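Local structure of alkylhalidase CmlS (Streptomyces venezuelae, 3I3L) at residues 40-45 against 337-342; 48-53 against 142-147; 148-153 against 165-170. The protein is a flavin-dependent halogenase of chloramphenicol biosynthesis that carries its FAD in covalent linkage. One frame throughout, in Å; residues are numbered along the deposited sequence.

Contact 1 (40-45 against 337-342)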
loop_
_atom_site.group_PDB
_atom_site.type_symbol
_atom_site.label_atom_id
_atom_site.label_comp_id
_atom_site.label_asym_id
_atom_site.label_seq_id
_atom_site.Cartn_x
_atom_site.Cartn_y
_atom_site.Cartn_z
ATOM N N LEU A 40 11.612 -14.535 7.553
ATOM C CA LEU A 40 10.809 -14.905 8.729
ATOM C C LEU A 40 9.578 -15.714 8.355
ATOM O O LEU A 40 9.246 -16.699 9.028
ATOM C CB LEU A 40 10.351 -13.662 9.506
ATOM C CG LEU A 40 11.448 -12.826 10.155
ATOM C CD1 LEU A 40 10.901 -11.472 10.574
ATOM C CD2 LEU A 40 12.091 -13.589 11.364
ATOM N N THR A 41 8.873 -15.328 7.296
ATOM C CA THR A 41 7.657 -16.072 6.943
ATOM C C THR A 41 7.991 -17.455 6.370
ATOM O O THR A 41 7.352 -18.425 6.723
ATOM C CB THR A 41 6.751 -15.257 5.976
ATOM O OG1 THR A 41 6.471 -14.016 6.589
ATOM C CG2 THR A 41 5.431 -15.970 5.679
ATOM N N LEU A 42 8.988 -17.524 5.471
ATOM C CA LEU A 42 9.443 -18.782 4.879
ATOM C C LEU A 42 9.995 -19.763 5.960
ATOM O O LEU A 42 9.776 -20.939 5.878
ATOM C CB LEU A 42 10.558 -18.535 3.862
ATOM C CG LEU A 42 10.175 -18.228 2.427
ATOM C CD1 LEU A 42 11.361 -17.560 1.666
ATOM C CD2 LEU A 42 9.593 -19.466 1.692
ATOM N N HIS A 43 10.690 -19.241 6.968
ATOM C CA HIS A 43 11.169 -20.053 8.095
ATOM C C HIS A 43 10.003 -20.632 8.919
ATOM O O HIS A 43 9.962 -21.831 9.170
ATOM C CB HIS A 43 12.076 -19.224 8.978
ATOM C CG HIS A 43 12.333 -19.843 10.308
ATOM N ND1 HIS A 43 13.401 -20.707 10.536
ATOM C CD2 HIS A 43 11.688 -19.704 11.494
ATOM C CE1 HIS A 43 13.376 -21.090 11.797
ATOM N NE2 HIS A 43 12.349 -20.498 12.402
ATOM N N LYS A 44 9.028 -19.798 9.276
ATOM C CA LYS A 44 7.845 -20.248 9.995
ATOM C C LYS A 44 7.101 -21.307 9.146
ATOM O O LYS A 44 6.434 -22.216 9.694
ATOM C CB LYS A 44 6.927 -19.038 10.254
ATOM C CG LYS A 44 5.575 -19.319 10.956
ATOM C CD LYS A 44 4.860 -18.001 11.235
ATOM C CE LYS A 44 3.472 -18.191 11.879
ATOM N NZ LYS A 44 3.634 -18.663 13.294
ATOM N N LEU A 45 7.176 -21.187 7.811
ATOM C CA LEU A 45 6.528 -22.181 6.956
ATOM C C LEU A 45 7.399 -23.449 6.750
ATOM O O LEU A 45 7.010 -24.365 6.038
ATOM C CB LEU A 45 6.110 -21.605 5.605
ATOM C CG LEU A 45 5.070 -20.482 5.635
ATOM C CD1 LEU A 45 4.953 -19.846 4.246
ATOM C CD2 LEU A 45 3.693 -21.017 6.120
ATOM N N SER A 337 3.271 -12.818 0.957
ATOM C CA SER A 337 2.607 -13.564 -0.151
ATOM C C SER A 337 3.570 -14.414 -0.938
ATOM O O SER A 337 3.224 -15.495 -1.425
ATOM C CB SER A 337 1.904 -12.597 -1.124
ATOM O OG SER A 337 0.890 -11.906 -0.439
ATOM N N ALA A 338 4.771 -13.901 -1.136
ATOM C CA ALA A 338 5.754 -14.639 -1.941
ATOM C C ALA A 338 6.203 -15.890 -1.151
ATOM O O ALA A 338 6.388 -16.920 -1.739
ATOM C CB ALA A 338 7.014 -13.780 -2.254
ATOM N N ALA A 339 6.382 -15.736 0.169
ATOM C CA ALA A 339 6.652 -16.851 1.062
ATOM C C ALA A 339 5.540 -17.946 0.955
ATOM O O ALA A 339 5.832 -19.124 0.750
ATOM C CB ALA A 339 6.774 -16.329 2.514
ATOM N N ALA A 340 4.285 -17.551 1.093
ATOM C CA ALA A 340 3.197 -18.496 1.062
ATOM C C ALA A 340 3.144 -19.132 -0.304
ATOM O O ALA A 340 2.798 -20.315 -0.436
ATOM C CB ALA A 340 1.879 -17.780 1.391
ATOM N N ALA A 341 3.437 -18.341 -1.342
ATOM C CA ALA A 341 3.398 -18.841 -2.718
ATOM C C ALA A 341 4.452 -19.921 -2.935
ATOM O O ALA A 341 4.173 -20.949 -3.556
ATOM C CB ALA A 341 3.646 -17.660 -3.730
ATOM N N ILE A 342 5.691 -19.629 -2.459
ATOM C CA ILE A 342 6.781 -20.605 -2.594
ATOM C C ILE A 342 6.410 -21.918 -1.817
ATOM O O ILE A 342 6.583 -23.031 -2.310
ATOM C CB ILE A 342 8.075 -19.991 -2.114
ATOM C CG1 ILE A 342 8.636 -18.964 -3.168
ATOM C CG2 ILE A 342 9.174 -21.119 -1.934
ATOM C CD1 ILE A 342 9.705 -18.097 -2.555
#
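Ala339 turns its methyl group into segment 40-45 and meets Thr41, Leu42 and Leu45 there, in a buried contact with no hydrogen bond between the two segments. Most of the contact is apolar. Thr41 CG2 lies 3.5 Å from Ala339 CB, slightly closer than carbon atoms usually pack. Leu42 comes in alongside, with its CG 3.9 Å from Ala339 CB, and one of its branches extends past the alanine until CD2 is 4.0 Å from Ile342 CG2. With an alanine in place of Leu42, Ile342 would probably lose this neighbour and a gap would open between the helices.

A second group of touches is between side chain and backbone. Leu45 CD1 rests 3.7 Å from Ala339 O and 3.9 Å from Ala340 CA, so the leucine covers the main chain of the other helix.

The one polar side-chain group at the interface is satisfied within its own helix. Thr41 OG1, set beside its backbone N by a chi1 of -56°, hydrogen-bonds Val37 O one turn earlier, which turns the methyl branch to Ala339.

The small side chain of Ala339 suits close passage of the backbones: its CA is 5.1 Å from Leu42 CA, and the helix axes approach to 8.7 Å at an angle of 31°. Beneath them, Leu42 and Ile342 both touch Ile181 of strand 179-182. Two roughly parallel helices lying side by side on a mostly parallel sheet, the first following the glycine-rich turn after strand 25-29, are characteristic of the Rossmann-type FAD-binding fold.

Contact 2 (48-53 against 142-147). With FAD (flavin-adenine dinucleotide), chain B.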
loop_
_atom_site.group_PDB
_atom_site.type_symbol
_atom_site.label_atom_id
_atom_site.label_comp_id
_atom_site.label_asym_id
_atom_site.label_seq_id
_atom_site.Cartn_x
_atom_site.Cartn_y
_atom_site.Cartn_z
ATOM N N ASP A 48 14.036 -23.424 4.133
ATOM C CA ASP A 48 15.426 -23.230 4.513
ATOM C C ASP A 48 15.993 -21.918 3.871
ATOM O O ASP A 48 16.215 -21.842 2.630
ATOM C CB ASP A 48 16.183 -24.482 4.050
ATOM C CG ASP A 48 17.694 -24.390 4.246
ATOM O OD1 ASP A 48 18.154 -23.519 4.971
ATOM O OD2 ASP A 48 18.419 -25.230 3.685
ATOM N N VAL A 49 16.183 -20.878 4.693
ATOM C CA VAL A 49 16.358 -19.525 4.144
ATOM C C VAL A 49 17.788 -19.016 4.260
ATOM O O VAL A 49 18.413 -19.137 5.317
ATOM C CB VAL A 49 15.384 -18.512 4.795
ATOM C CG1 VAL A 49 15.646 -17.148 4.257
ATOM C CG2 VAL A 49 13.908 -18.921 4.535
ATOM N N THR A 50 18.286 -18.405 3.187
ATOM C CA THR A 50 19.502 -17.593 3.274
ATOM C C THR A 50 19.283 -16.128 2.776
ATOM O O THR A 50 18.780 -15.927 1.708
ATOM C CB THR A 50 20.684 -18.302 2.572
ATOM O OG1 THR A 50 20.939 -19.563 3.250
ATOM C CG2 THR A 50 21.935 -17.446 2.629
ATOM N N ILE A 51 19.701 -15.133 3.562
ATOM C CA ILE A 51 19.553 -13.747 3.174
ATOM C C ILE A 51 20.909 -13.115 2.917
ATOM O O ILE A 51 21.758 -13.070 3.834
ATOM C CB ILE A 51 18.847 -12.918 4.278
ATOM C CG1 ILE A 51 17.461 -13.513 4.603
ATOM C CG2 ILE A 51 18.779 -11.491 3.836
ATOM C CD1 ILE A 51 16.757 -12.873 5.814
ATOM N N TYR A 52 21.086 -12.581 1.699
ATOM C CA TYR A 52 22.284 -11.863 1.278
ATOM C C TYR A 52 22.004 -10.359 1.203
ATOM O O TYR A 52 21.182 -9.932 0.404
ATOM C CB TYR A 52 22.710 -12.335 -0.106
ATOM C CG TYR A 52 22.974 -13.828 -0.193
ATOM C CD1 TYR A 52 24.236 -14.361 0.147
ATOM C CD2 TYR A 52 21.986 -14.698 -0.603
ATOM C CE1 TYR A 52 24.505 -15.716 0.092
ATOM C CE2 TYR A 52 22.221 -16.079 -0.657
ATOM C CZ TYR A 52 23.499 -16.573 -0.301
ATOM O OH TYR A 52 23.761 -17.890 -0.325
ATOM N N GLU A 53 22.637 -9.576 2.092
ATOM C CA GLU A 53 22.497 -8.136 2.152
ATOM C C GLU A 53 23.841 -7.485 1.837
ATOM O O GLU A 53 24.862 -7.822 2.470
ATOM C CB GLU A 53 22.009 -7.746 3.552
ATOM C CG GLU A 53 22.143 -6.248 3.907
ATOM C CD GLU A 53 21.412 -5.330 2.929
ATOM O OE1 GLU A 53 20.197 -5.523 2.748
ATOM O OE2 GLU A 53 22.045 -4.430 2.326
ATOM N N GLY A 142 17.707 -18.681 13.489
ATOM C CA GLY A 142 18.607 -19.656 12.830
ATOM C C GLY A 142 18.631 -19.527 11.307
ATOM O O GLY A 142 19.261 -20.341 10.626
ATOM N N ILE A 143 17.955 -18.491 10.788
ATOM C CA ILE A 143 18.063 -18.077 9.390
ATOM C C ILE A 143 19.448 -17.601 9.162
ATOM O O ILE A 143 19.972 -16.803 9.949
ATOM C CB ILE A 143 17.048 -16.910 9.010
ATOM C CG1 ILE A 143 15.599 -17.434 9.031
ATOM C CG2 ILE A 143 17.399 -16.367 7.691
ATOM C CD1 ILE A 143 14.476 -16.330 9.405
ATOM N N THR A 144 20.044 -18.059 8.064
ATOM C CA THR A 144 21.400 -17.655 7.701
ATOM C C THR A 144 21.409 -16.264 7.086
ATOM O O THR A 144 20.682 -16.010 6.106
ATOM C CB THR A 144 21.985 -18.670 6.640
ATOM O OG1 THR A 144 21.863 -20.002 7.146
ATOM C CG2 THR A 144 23.477 -18.356 6.318
ATOM N N VAL A 145 22.232 -15.369 7.622
ATOM C CA VAL A 145 22.253 -14.015 7.124
ATOM C C VAL A 145 23.697 -13.625 6.818
ATOM O O VAL A 145 24.534 -13.719 7.690
ATOM C CB VAL A 145 21.599 -12.981 8.144
ATOM C CG1 VAL A 145 21.900 -11.533 7.736
ATOM C CG2 VAL A 145 20.093 -13.202 8.303
ATOM N N HIS A 146 23.974 -13.166 5.603
ATOM C CA HIS A 146 25.263 -12.629 5.249
ATOM C C HIS A 146 25.152 -11.139 4.925
ATOM O O HIS A 146 24.715 -10.753 3.822
ATOM C CB HIS A 146 25.856 -13.346 4.027
ATOM C CG HIS A 146 25.912 -14.841 4.142
ATOM N ND1 HIS A 146 26.580 -15.480 5.167
ATOM C CD2 HIS A 146 25.439 -15.822 3.327
ATOM C CE1 HIS A 146 26.499 -16.790 4.988
ATOM N NE2 HIS A 146 25.814 -17.026 3.880
ATOM N N GLU A 147 25.613 -10.300 5.853
ATOM C CA GLU A 147 25.742 -8.883 5.606
ATOM C C GLU A 147 27.002 -8.660 4.794
ATOM O O GLU A 147 27.821 -9.554 4.675
ATOM C CB GLU A 147 25.787 -8.089 6.909
ATOM C CG GLU A 147 24.425 -7.960 7.574
ATOM C CD GLU A 147 24.484 -7.220 8.856
ATOM O OE1 GLU A 147 25.203 -6.193 8.943
ATOM O OE2 GLU A 147 23.790 -7.644 9.810
HETATM P PA FAD B . 14.760 -1.510 0.660
HETATM O O1A FAD B . 15.461 -0.619 -0.339
HETATM O O2A FAD B . 14.275 -0.858 1.908
HETATM O O5B FAD B . 15.776 -2.730 1.041
HETATM C C5B FAD B . 16.501 -3.400 0.030
HETATM C C4B FAD B . 17.872 -3.897 0.542
HETATM O O4B FAD B . 18.486 -4.654 -0.527
HETATM C C3B FAD B . 18.821 -2.771 0.876
HETATM O O3B FAD B . 19.198 -2.855 2.217
HETATM C C2B FAD B . 20.036 -2.994 -0.038
HETATM O O2B FAD B . 21.231 -2.838 0.661
HETATM C C1B FAD B . 19.876 -4.433 -0.506
HETATM N N9A FAD B . 20.395 -4.784 -1.815
HETATM C C8A FAD B . 20.237 -4.099 -2.983
HETATM N N7A FAD B . 20.847 -4.787 -3.973
HETATM C C5A FAD B . 21.469 -5.865 -3.442
HETATM C C6A FAD B . 22.234 -6.869 -4.006
HETATM N N6A FAD B . 22.478 -6.893 -5.304
HETATM N N1A FAD B . 22.684 -7.869 -3.186
HETATM C C2A FAD B . 22.429 -7.872 -1.837
HETATM N N3A FAD B . 21.664 -6.882 -1.302
HETATM C C4A FAD B . 21.186 -5.891 -2.088
HETATM N N1 FAD B . 7.615 3.897 2.683
HETATM C C2 FAD B . 6.778 3.901 3.786
HETATM O O2 FAD B . 6.257 2.840 4.106
HETATM N N3 FAD B . 6.518 5.051 4.481
HETATM C C4 FAD B . 7.087 6.239 4.105
HETATM O O4 FAD B . 6.846 7.288 4.785
HETATM C C4X FAD B . 7.908 6.254 2.975
HETATM N N5 FAD B . 8.506 7.420 2.582
HETATM C C5X FAD B . 9.396 7.403 1.533
HETATM C C6 FAD B . 10.005 8.595 1.114
HETATM C C7 FAD B . 10.831 8.585 0.015
HETATM C C7M FAD B . 11.518 9.847 -0.449
HETATM C C8 FAD B . 11.082 7.373 -0.619
HETATM C C8M FAD B . 12.041 7.297 -1.739
HETATM C C9 FAD B . 10.449 6.183 -0.242
HETATM C C9A FAD B . 9.605 6.232 0.857
HETATM N N10 FAD B . 9.043 5.052 1.253
HETATM C C10 FAD B . 8.163 5.060 2.269
HETATM C "C1'" FAD B . 9.256 3.884 0.351
HETATM C "C2'" FAD B . 9.878 2.743 1.121
HETATM O "O2'" FAD B . 10.973 3.230 1.785
HETATM C "C3'" FAD B . 10.233 1.529 0.305
HETATM O "O3'" FAD B . 9.066 1.021 -0.305
HETATM C "C4'" FAD B . 10.820 0.401 1.217
HETATM O "O4'" FAD B . 12.077 0.748 1.729
HETATM C "C5'" FAD B . 11.017 -0.867 0.396
HETATM O "O5'" FAD B . 11.472 -1.910 1.210
HETATM P P FAD B . 12.318 -3.023 0.477
HETATM O O1P FAD B . 11.618 -3.426 -0.803
HETATM O O2P FAD B . 12.698 -4.112 1.475
HETATM O O3P FAD B . 13.620 -2.267 -0.115
HETATM O O HOH W 1 19.196 -21.270 7.039
#
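Ile51 takes part in two backbone bonds to strand 144-146, and the two strands run parallel at the edge of the Rossmann-type sheet. Ile51 N gives a nearly straight bond to Thr144 O (2.9 Å), and Ile51 O receives one from His146 N (2.8 Å). On one face Ile51 CD1 touches both Ile143 CG2 and Val145 CG2, branched apolar residues that suit burial under helix 127-140, where Leu135 covers Ile51 and Val145 and Ala138 meets Ile143. On the other, His146 CD2 lies 3.4 Å from Tyr52 CE1, the ring planes inclined at 41°.

Glu53 follows directly on strand 48-52, its N bonded to His146 O (2.9 Å). Glu53 CB lies 4.1 Å from His146 O. CG is anti to the backbone N (chi1 165°), and a bend at chi2 brings CD round to the adenosine ribose of FAD. There OE1 accepts from FAD O3B at 2.9 Å and also from Gly31 N; OE2 accepts from FAD O2B, at a modelled length too short to trust, and from Ser55 N. A carboxylate suits a pair of ribose hydroxyls. At the opposite strand end, a water takes a hydrogen bond from Thr144 OG1 and gives one each to Val49 O and Asp48 OD1.

Contact 3 (148-153 against 165-170). With FAD (flavin-adenine dinucleotide), chain B.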
loop_
_atom_site.group_PDB
_atom_site.type_symbol
_atom_site.label_atom_id
_atom_site.label_comp_id
_atom_site.label_asym_id
_atom_site.label_seq_id
_atom_site.Cartn_x
_atom_site.Cartn_y
_atom_site.Cartn_z
ATOM N N GLU A 148 27.120 -7.474 4.216
ATOM C CA GLU A 148 28.258 -7.121 3.368
ATOM C C GLU A 148 28.555 -8.200 2.323
ATOM O O GLU A 148 29.715 -8.501 2.043
ATOM C CB GLU A 148 29.510 -6.829 4.211
ATOM C CG GLU A 148 29.316 -5.710 5.237
ATOM C CD GLU A 148 30.609 -5.400 6.044
ATOM O OE1 GLU A 148 31.098 -6.279 6.773
ATOM O OE2 GLU A 148 31.124 -4.277 5.949
ATOM N N THR A 149 27.504 -8.747 1.704
ATOM C CA THR A 149 27.647 -9.828 0.733
ATOM C C THR A 149 26.663 -9.522 -0.413
ATOM O O THR A 149 25.546 -10.043 -0.416
ATOM C CB THR A 149 27.298 -11.223 1.380
ATOM O OG1 THR A 149 28.105 -11.458 2.534
ATOM C CG2 THR A 149 27.549 -12.370 0.425
ATOM N N PRO A 150 27.048 -8.632 -1.346
ATOM C CA PRO A 150 26.174 -8.295 -2.422
ATOM C C PRO A 150 25.968 -9.469 -3.385
ATOM O O PRO A 150 26.904 -10.230 -3.641
ATOM C CB PRO A 150 26.940 -7.172 -3.157
ATOM C CG PRO A 150 28.343 -7.301 -2.745
ATOM C CD PRO A 150 28.298 -7.836 -1.378
ATOM N N VAL A 151 24.763 -9.593 -3.922
ATOM C CA VAL A 151 24.482 -10.584 -4.969
ATOM C C VAL A 151 24.754 -9.941 -6.321
ATOM O O VAL A 151 24.096 -8.999 -6.754
ATOM C CB VAL A 151 23.074 -11.079 -4.945
ATOM C CG1 VAL A 151 22.787 -11.966 -6.174
ATOM C CG2 VAL A 151 22.755 -11.800 -3.643
ATOM N N THR A 152 25.737 -10.492 -6.997
ATOM C CA THR A 152 26.392 -9.872 -8.113
ATOM C C THR A 152 25.816 -10.392 -9.429
ATOM O O THR A 152 25.955 -9.768 -10.475
ATOM C CB THR A 152 27.916 -10.238 -7.960
ATOM O OG1 THR A 152 28.595 -9.095 -7.382
ATOM C CG2 THR A 152 28.517 -10.683 -9.246
ATOM N N ASP A 153 25.157 -11.537 -9.383
ATOM C CA ASP A 153 24.558 -12.102 -10.597
ATOM C C ASP A 153 23.544 -13.146 -10.189
ATOM O O ASP A 153 23.692 -13.764 -9.162
ATOM C CB ASP A 153 25.579 -12.744 -11.534
ATOM C CG ASP A 153 24.917 -13.308 -12.820
ATOM O OD1 ASP A 153 24.651 -12.519 -13.754
ATOM O OD2 ASP A 153 24.658 -14.527 -12.876
ATOM N N THR A 165 25.523 -15.491 -8.096
ATOM C CA THR A 165 26.906 -15.162 -7.804
ATOM C C THR A 165 26.929 -14.091 -6.764
ATOM O O THR A 165 26.201 -13.104 -6.877
ATOM C CB THR A 165 27.710 -14.754 -9.019
ATOM O OG1 THR A 165 27.657 -15.806 -9.974
ATOM C CG2 THR A 165 29.177 -14.517 -8.638
ATOM N N VAL A 166 27.785 -14.288 -5.763
ATOM C CA VAL A 166 27.873 -13.477 -4.526
ATOM C C VAL A 166 29.342 -13.047 -4.280
ATOM O O VAL A 166 30.278 -13.841 -4.510
ATOM C CB VAL A 166 27.390 -14.400 -3.387
ATOM C CG1 VAL A 166 28.235 -14.325 -2.203
ATOM C CG2 VAL A 166 25.900 -14.201 -3.115
ATOM N N ARG A 167 29.557 -11.805 -3.823
ATOM C CA ARG A 167 30.914 -11.353 -3.480
ATOM C C ARG A 167 31.170 -11.508 -2.007
ATOM O O ARG A 167 30.678 -10.714 -1.215
ATOM C CB ARG A 167 31.182 -9.912 -3.917
ATOM C CG ARG A 167 32.044 -9.800 -5.175
ATOM C CD ARG A 167 32.972 -8.545 -5.221
ATOM N NE ARG A 167 32.311 -7.295 -4.775
ATOM C CZ ARG A 167 31.704 -6.396 -5.580
ATOM N NH1 ARG A 167 31.130 -5.317 -5.049
ATOM N NH2 ARG A 167 31.658 -6.562 -6.916
ATOM N N ARG A 168 31.940 -12.541 -1.663
ATOM C CA ARG A 168 32.292 -12.934 -0.283
ATOM C C ARG A 168 33.787 -12.689 -0.123
ATOM O O ARG A 168 34.608 -13.370 -0.749
ATOM C CB ARG A 168 32.009 -14.427 -0.075
ATOM C CG ARG A 168 32.185 -14.949 1.351
ATOM C CD ARG A 168 32.068 -16.480 1.392
ATOM N NE ARG A 168 31.258 -16.949 2.532
ATOM C CZ ARG A 168 29.920 -17.097 2.546
ATOM N NH1 ARG A 168 29.169 -16.811 1.480
ATOM N NH2 ARG A 168 29.327 -17.537 3.655
ATOM N N GLY A 169 34.129 -11.706 0.707
ATOM C CA GLY A 169 35.484 -11.163 0.727
ATOM C C GLY A 169 35.673 -10.336 -0.534
ATOM O O GLY A 169 34.946 -9.368 -0.762
ATOM N N GLY A 170 36.663 -10.712 -1.346
ATOM C CA GLY A 170 36.867 -10.120 -2.689
ATOM C C GLY A 170 36.684 -11.186 -3.758
ATOM O O GLY A 170 36.882 -10.934 -4.954
HETATM P PA FAD B . 14.760 -1.510 0.660
HETATM O O1A FAD B . 15.461 -0.619 -0.339
HETATM O O2A FAD B . 14.275 -0.858 1.908
HETATM O O5B FAD B . 15.776 -2.730 1.041
HETATM C C5B FAD B . 16.501 -3.400 0.030
HETATM C C4B FAD B . 17.872 -3.897 0.542
HETATM O O4B FAD B . 18.486 -4.654 -0.527
HETATM C C3B FAD B . 18.821 -2.771 0.876
HETATM O O3B FAD B . 19.198 -2.855 2.217
HETATM C C2B FAD B . 20.036 -2.994 -0.038
HETATM O O2B FAD B . 21.231 -2.838 0.661
HETATM C C1B FAD B . 19.876 -4.433 -0.506
HETATM N N9A FAD B . 20.395 -4.784 -1.815
HETATM C C8A FAD B . 20.237 -4.099 -2.983
HETATM N N7A FAD B . 20.847 -4.787 -3.973
HETATM C C5A FAD B . 21.469 -5.865 -3.442
HETATM C C6A FAD B . 22.234 -6.869 -4.006
HETATM N N6A FAD B . 22.478 -6.893 -5.304
HETATM N N1A FAD B . 22.684 -7.869 -3.186
HETATM C C2A FAD B . 22.429 -7.872 -1.837
HETATM N N3A FAD B . 21.664 -6.882 -1.302
HETATM C C4A FAD B . 21.186 -5.891 -2.088
HETATM N N1 FAD B . 7.615 3.897 2.683
HETATM C C2 FAD B . 6.778 3.901 3.786
HETATM O O2 FAD B . 6.257 2.840 4.106
HETATM N N3 FAD B . 6.518 5.051 4.481
HETATM C C4 FAD B . 7.087 6.239 4.105
HETATM O O4 FAD B . 6.846 7.288 4.785
HETATM C C4X FAD B . 7.908 6.254 2.975
HETATM N N5 FAD B . 8.506 7.420 2.582
HETATM C C5X FAD B . 9.396 7.403 1.533
HETATM C C6 FAD B . 10.005 8.595 1.114
HETATM C C7 FAD B . 10.831 8.585 0.015
HETATM C C7M FAD B . 11.518 9.847 -0.449
HETATM C C8 FAD B . 11.082 7.373 -0.619
HETATM C C8M FAD B . 12.041 7.297 -1.739
HETATM C C9 FAD B . 10.449 6.183 -0.242
HETATM C C9A FAD B . 9.605 6.232 0.857
HETATM N N10 FAD B . 9.043 5.052 1.253
HETATM C C10 FAD B . 8.163 5.060 2.269
HETATM C "C1'" FAD B . 9.256 3.884 0.351
HETATM C "C2'" FAD B . 9.878 2.743 1.121
HETATM O "O2'" FAD B . 10.973 3.230 1.785
HETATM C "C3'" FAD B . 10.233 1.529 0.305
HETATM O "O3'" FAD B . 9.066 1.021 -0.305
HETATM C "C4'" FAD B . 10.820 0.401 1.217
HETATM O "O4'" FAD B . 12.077 0.748 1.729
HETATM C "C5'" FAD B . 11.017 -0.867 0.396
HETATM O "O5'" FAD B . 11.472 -1.910 1.210
HETATM P P FAD B . 12.318 -3.023 0.477
HETATM O O1P FAD B . 11.618 -3.426 -0.803
HETATM O O2P FAD B . 12.698 -4.112 1.475
HETATM O O3P FAD B . 13.620 -2.267 -0.115
HETATM O O HOH W 2 25.187 -16.687 -11.261
#
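Thr165 pairs with Asp153 and also faces Thr152, forming a classic beta bulge: Thr165 O accepts from both Thr152 N (2.7 Å) and Asp153 N (3.1 Å). In return Thr165 N bonds Asp153 O at 2.7 Å, approaching from above the carbonyl plane. Its hydroxyl gives a hydrogen bond to a water that donates to Asp153 OD2, a polar link fitting for two partly exposed residues.

Val166 turns its two methyls to different partners. CG1 presses on Thr149 CG2, and CG2 lies 4.0 Å from Val151 CG2. Val151 in turn reads the adenine through its backbone: its N donates to FAD N1A at 2.8 Å, almost straight at 175°, and its O accepts from FAD N6A at 3.0 Å.

Arg167 N bonds Pro150 O (3.1 Å); proline has no N-H to give but its carbonyl can still accept. The arginine chain, bent at chi2 and chi3, passes Pro150 CG and brings one face of its guanidinium beneath Thr152 OG1, with no hydrogen bond between them.

Strand 162-168 is the middle of a three-stranded antiparallel sheet, between 151-155 and 171-177, and Val166, Thr149 and Val151 all pack on Tyr52 of strand 48-52.

Overall arrangement
All three contacts lie in the FAD-binding domain. Contacts 2 and 3 follow each other in the chain, both nested inside the long loop that contact 1 closes. Helix 33-44 leads directly into strand 48-52, so contacts 1 and 2, with centres about 14 Å apart, touch through Leu42 and Val49. Contact 3 lies about 13 Å from contact 2, centre to centre, and they meet, with Tyr52 against Val151 and a probable hydrogen bond between Glu53 O and Thr149 N. Contacts 1 and 3, about 24 Å apart between centres, do not touch. The series runs from helix packing through the sheet edge to a small hairpin sheet; contacts 2 and 3 both bind FAD, contact 2 at the adenosine ribose and contact 3 at the adenine.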